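Side-chain contacts in FMN-binding domain-containing protein (Clostridium perfringens, PDB 3O6U), which is of unknown function but probably binds the flavin cofactor FMN: residues Gly5-Glu10 against Lys107-Gly112; Ser24-Val27 against Ile32-Ala35. All coordinates share one frame; numbering follows the deposited sequence.

Contact 1: Gly5-Glu10 against Lys107-Gly112; sequences GDYTVE and KNAEEG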
loop_
_atom_site.group_PDB
_atom_site.type_symbol
_atom_site.label_atom_id
_atom_site.label_comp_id
_atom_site.label_asym_id
_atom_site.label_seq_id
_atom_site.Cartn_x
_atom_site.Cartn_y
_atom_site.Cartn_z
ATOM N N GLY A 5 -2.750 -11.879 12.910
ATOM C CA GLY A 5 -4.062 -11.341 12.617
ATOM C C GLY A 5 -4.064 -10.610 11.302
ATOM O O GLY A 5 -3.095 -10.687 10.542
ATOM N N ASP A 6 -5.162 -9.920 11.030
ATOM C CA ASP A 6 -5.272 -9.117 9.820
ATOM C C ASP A 6 -5.278 -7.647 10.226
ATOM O O ASP A 6 -5.961 -7.267 11.166
ATOM C CB ASP A 6 -6.556 -9.438 9.040
ATOM C CG ASP A 6 -6.546 -10.842 8.446
ATOM O OD1 ASP A 6 -7.354 -11.695 8.861
ATOM O OD2 ASP A 6 -5.719 -11.107 7.557
ATOM N N TYR A 7 -4.491 -6.830 9.530
ATOM C CA TYR A 7 -4.464 -5.400 9.810
ATOM C C TYR A 7 -4.609 -4.635 8.502
ATOM O O TYR A 7 -4.054 -4.998 7.471
ATOM C CB TYR A 7 -3.183 -4.998 10.559
ATOM C CG TYR A 7 -2.893 -5.885 11.741
ATOM C CD1 TYR A 7 -3.279 -5.538 13.026
ATOM C CD2 TYR A 7 -2.257 -7.099 11.556
ATOM C CE1 TYR A 7 -3.024 -6.386 14.095
ATOM C CE2 TYR A 7 -2.003 -7.944 12.601
ATOM C CZ TYR A 7 -2.387 -7.596 13.870
ATOM O OH TYR A 7 -2.131 -8.473 14.898
ATOM N N THR A 8 -5.402 -3.580 8.575
ATOM C CA THR A 8 -5.699 -2.746 7.440
ATOM C C THR A 8 -5.520 -1.284 7.798
ATOM O O THR A 8 -5.971 -0.814 8.848
ATOM C CB THR A 8 -7.169 -2.948 6.990
ATOM O OG1 THR A 8 -7.303 -4.232 6.371
ATOM C CG2 THR A 8 -7.617 -1.842 6.002
ATOM N N VAL A 9 -4.839 -0.568 6.924
ATOM C CA VAL A 9 -4.686 0.853 7.109
ATOM C C VAL A 9 -5.090 1.515 5.788
ATOM O O VAL A 9 -4.953 0.925 4.719
ATOM C CB VAL A 9 -3.249 1.202 7.523
ATOM C CG1 VAL A 9 -2.318 1.134 6.350
ATOM C CG2 VAL A 9 -3.229 2.529 8.146
ATOM N N GLU A 10 -5.593 2.739 5.879
ATOM C CA GLU A 10 -6.067 3.484 4.728
ATOM C C GLU A 10 -5.817 4.973 4.885
ATOM O O GLU A 10 -5.859 5.479 6.000
ATOM C CB GLU A 10 -7.562 3.254 4.589
ATOM C CG GLU A 10 -8.219 4.132 3.566
ATOM C CD GLU A 10 -9.655 3.733 3.333
ATOM O OE1 GLU A 10 -9.895 2.515 3.174
ATOM O OE2 GLU A 10 -10.535 4.624 3.305
ATOM N N LYS A 107 2.965 -1.001 13.092
ATOM C CA LYS A 107 2.882 -0.618 14.492
ATOM C C LYS A 107 1.656 -1.300 15.085
ATOM O O LYS A 107 1.695 -1.788 16.220
ATOM C CB LYS A 107 2.719 0.896 14.676
ATOM C CG LYS A 107 4.016 1.691 14.600
ATOM C CD LYS A 107 3.892 3.004 15.376
ATOM C CE LYS A 107 2.628 3.780 14.980
ATOM N NZ LYS A 107 2.013 4.540 16.123
ATOM N N ASN A 108 0.568 -1.328 14.318
ATOM C CA ASN A 108 -0.676 -1.930 14.787
ATOM C C ASN A 108 -0.524 -3.424 14.990
ATOM O O ASN A 108 -1.133 -4.003 15.885
ATOM C CB ASN A 108 -1.819 -1.629 13.808
ATOM C CG ASN A 108 -2.191 -0.154 13.780
ATOM O OD1 ASN A 108 -1.734 0.638 14.603
ATOM N ND2 ASN A 108 -3.037 0.215 12.835
ATOM N N ALA A 109 0.296 -4.052 14.158
ATOM C CA ALA A 109 0.544 -5.478 14.292
ATOM C C ALA A 109 1.250 -5.725 15.624
ATOM O O ALA A 109 0.991 -6.731 16.282
ATOM C CB ALA A 109 1.400 -5.973 13.143
ATOM N N GLU A 110 2.128 -4.801 16.017
ATOM C CA GLU A 110 2.859 -4.899 17.281
ATOM C C GLU A 110 1.945 -4.780 18.481
ATOM O O GLU A 110 2.105 -5.510 19.461
ATOM C CB GLU A 110 3.917 -3.810 17.390
ATOM C CG GLU A 110 5.156 -4.029 16.537
ATOM C CD GLU A 110 6.213 -2.977 16.824
ATOM O OE1 GLU A 110 6.199 -2.434 17.953
ATOM O OE2 GLU A 110 7.055 -2.701 15.944
ATOM N N GLU A 111 1.001 -3.847 18.418
ATOM C CA GLU A 111 0.069 -3.653 19.521
ATOM C C GLU A 111 -1.097 -4.615 19.406
ATOM O O GLU A 111 -1.906 -4.706 20.318
ATOM C CB GLU A 111 -0.537 -2.251 19.489
ATOM C CG GLU A 111 0.343 -1.155 18.947
ATOM C CD GLU A 111 -0.396 0.165 18.924
ATOM O OE1 GLU A 111 -1.633 0.153 19.169
ATOM O OE2 GLU A 111 0.257 1.203 18.664
ATOM N N GLY A 112 -1.178 -5.325 18.286
ATOM C CA GLY A 112 -2.312 -6.205 18.054
ATOM C C GLY A 112 -3.613 -5.403 18.052
ATOM O O GLY A 112 -4.599 -5.814 18.672
#

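Contact 2: Ser24-Val27 against Ile32-Ala35; sequences SIKV and ITEA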
loop_
_atom_site.group_PDB
_atom_site.type_symbol
_atom_site.label_atom_id
_atom_site.label_comp_id
_atom_site.label_asym_id
_atom_site.label_seq_id
_atom_site.Cartn_x
_atom_site.Cartn_y
_atom_site.Cartn_z
ATOM N N SER A 24 -3.395 -3.827 3.296
ATOM C CA SER A 24 -3.787 -4.886 4.208
ATOM C C SER A 24 -2.653 -5.881 4.340
ATOM O O SER A 24 -1.916 -6.132 3.382
ATOM C CB SER A 24 -5.020 -5.660 3.732
ATOM O OG SER A 24 -6.191 -4.994 4.133
ATOM N N ILE A 25 -2.499 -6.417 5.544
ATOM C CA ILE A 25 -1.524 -7.459 5.741
ATOM C C ILE A 25 -2.099 -8.579 6.599
ATOM O O ILE A 25 -3.123 -8.428 7.279
ATOM C CB ILE A 25 -0.178 -6.959 6.397
ATOM C CG1 ILE A 25 -0.426 -6.319 7.769
ATOM C CG2 ILE A 25 0.534 -6.002 5.447
ATOM C CD1 ILE A 25 0.853 -6.187 8.590
ATOM N N LYS A 26 -1.475 -9.739 6.482
ATOM C CA LYS A 26 -1.850 -10.850 7.330
ATOM C C LYS A 26 -0.520 -11.260 7.992
ATOM O O LYS A 26 0.533 -11.339 7.350
ATOM C CB LYS A 26 -2.497 -12.003 6.538
ATOM C CG LYS A 26 -2.945 -13.192 7.395
ATOM C CD LYS A 26 -3.582 -14.321 6.552
ATOM C CE LYS A 26 -4.935 -13.926 5.970
ATOM N NZ LYS A 26 -5.980 -13.725 7.016
ATOM N N VAL A 27 -0.579 -11.451 9.301
ATOM C CA VAL A 27 0.595 -11.829 10.070
ATOM C C VAL A 27 0.317 -13.199 10.672
ATOM O O VAL A 27 -0.688 -13.399 11.356
ATOM C CB VAL A 27 0.880 -10.800 11.216
ATOM C CG1 VAL A 27 2.132 -11.219 11.977
ATOM C CG2 VAL A 27 1.031 -9.363 10.652
ATOM N N ILE A 32 4.781 -11.301 8.387
ATOM C CA ILE A 32 3.904 -10.743 7.332
ATOM C C ILE A 32 3.884 -11.842 6.278
ATOM O O ILE A 32 4.907 -12.202 5.689
ATOM C CB ILE A 32 4.408 -9.467 6.650
ATOM C CG1 ILE A 32 4.582 -8.326 7.651
ATOM C CG2 ILE A 32 3.354 -9.044 5.634
ATOM C CD1 ILE A 32 5.333 -7.134 7.063
ATOM N N THR A 33 2.677 -12.301 6.005
ATOM C CA THR A 33 2.443 -13.470 5.181
ATOM C C THR A 33 1.661 -13.157 3.917
ATOM O O THR A 33 1.806 -13.826 2.904
ATOM C CB THR A 33 1.717 -14.478 6.125
ATOM O OG1 THR A 33 2.389 -15.745 6.132
ATOM C CG2 THR A 33 0.270 -14.606 5.751
ATOM N N GLU A 34 0.812 -12.142 4.005
ATOM C CA GLU A 34 0.046 -11.650 2.865
ATOM C C GLU A 34 0.110 -10.119 2.938
ATOM O O GLU A 34 0.104 -9.536 4.023
ATOM C CB GLU A 34 -1.426 -12.059 2.932
ATOM C CG GLU A 34 -1.708 -13.515 3.247
ATOM C CD GLU A 34 -1.690 -14.416 2.026
ATOM O OE1 GLU A 34 -2.032 -13.939 0.916
ATOM O OE2 GLU A 34 -1.351 -15.615 2.188
ATOM N N ALA A 35 0.183 -9.473 1.785
ATOM C CA ALA A 35 0.209 -8.020 1.730
ATOM C C ALA A 35 -0.603 -7.560 0.509
ATOM O O ALA A 35 -0.303 -7.956 -0.619
ATOM C CB ALA A 35 1.636 -7.521 1.644
#

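Contact 1: Gly5-Glu10 against Lys107-Gly112
Y7 holds CG on the far side from its own carbonyl carbon (chi1 -49°), which swings the ring off strand 5-11, and a chi2 of -96° turns one face toward the last turn of helix 92-111, at A109. The alpha carbon of A109 stands over the ring, offset toward the rim, in a CH-pi contact: CA lies 3.7 Å from the ring centroid, 16° off the normal. The methyl of A109 adds a looser touch beside it, CB to Y7 CE2 at 4.0 Å. The backbone O of N108 approaches obliquely, 3.5 Å from Y7 CE1, while the side-chain ND2 of N108 bonds to OG1 of T117. Near the plane of the ring, at its edge, comes G112, whose CA is 3.9 Å from Y7 OH. This glycine has positive phi and is the C-prime residue of the Schellman motif that ends the helix: its N bonds weakly to A109 O, and K113 N bonds to N108 O, the same carbonyl oxygen that touches the ring. V105 and V27 also touch the Y7 side chain. No hydrogen bond joins the two segments, so a buried aromatic face against helix backbone and methyl carries the contact, with van der Waals and weak CH-pi forces fastening the helix end to the sheet, while the tyrosine hydroxyl is satisfied by the backbone O of K3.

Contact 2: Ser24-Val27 against Ile32-Ala35
K26 and E34 face each other across the hairpin and run side by side in the same direction, their aliphatic parts touching: K26 CB meets E34 CG at 3.7 Å. With CG opposite its backbone N (chi1 -179°), K26 runs out along the sheet face and CG touches T33 CG2 at 3.9 Å; the chain then bends twice near the tip to bring NZ to OD2 of D6 in a salt bridge. E34 folds at chi2 (-85°), and its carboxylate stays apart from that amine, OE2 to NZ 7.0 Å. T33 and E34 both stand opposite K26, a classic beta bulge whose extra residue shifts the register by one, and V27 pairs with I32 beyond it. K26 O receives both N-H groups, a 2.7 Å bond from T33 N and a weak one from E34 N; K26 N bonds to E34 O at 2.9 Å. On the other face, I25 tucks CG1 between its backbone N and carbonyl carbon (chi1 59°), and its CG2 meets I32 CG2 and A35 CB, each at 4.2 Å. L77 of helix 66-80 packs on all three. The hairpin is thus two-sided: hydrocarbon on the helix-covered face, and on the other a lysine whose charge is probably balanced chiefly by D6.

From the N terminus, strand 5-11 comes first and pairs antiparallel with strand 19-27, which turns back through a hairpin with a four-residue connection into strand 32-41; contact 2 closes that short loop. The chain then passes through helices 52-62 and 66-80 before helix 92-111 returns to the first strand, where contact 1 closes a loop of 96 residues with contact 2 wholly within it. Contact 1 thus ties helix to sheet, and contact 2 ties the edge strand 32-41 to its neighbour. They meet directly between the first two strands: T8 OG1 lies 2.6 Å from S24 OG, a probable hydrogen bond.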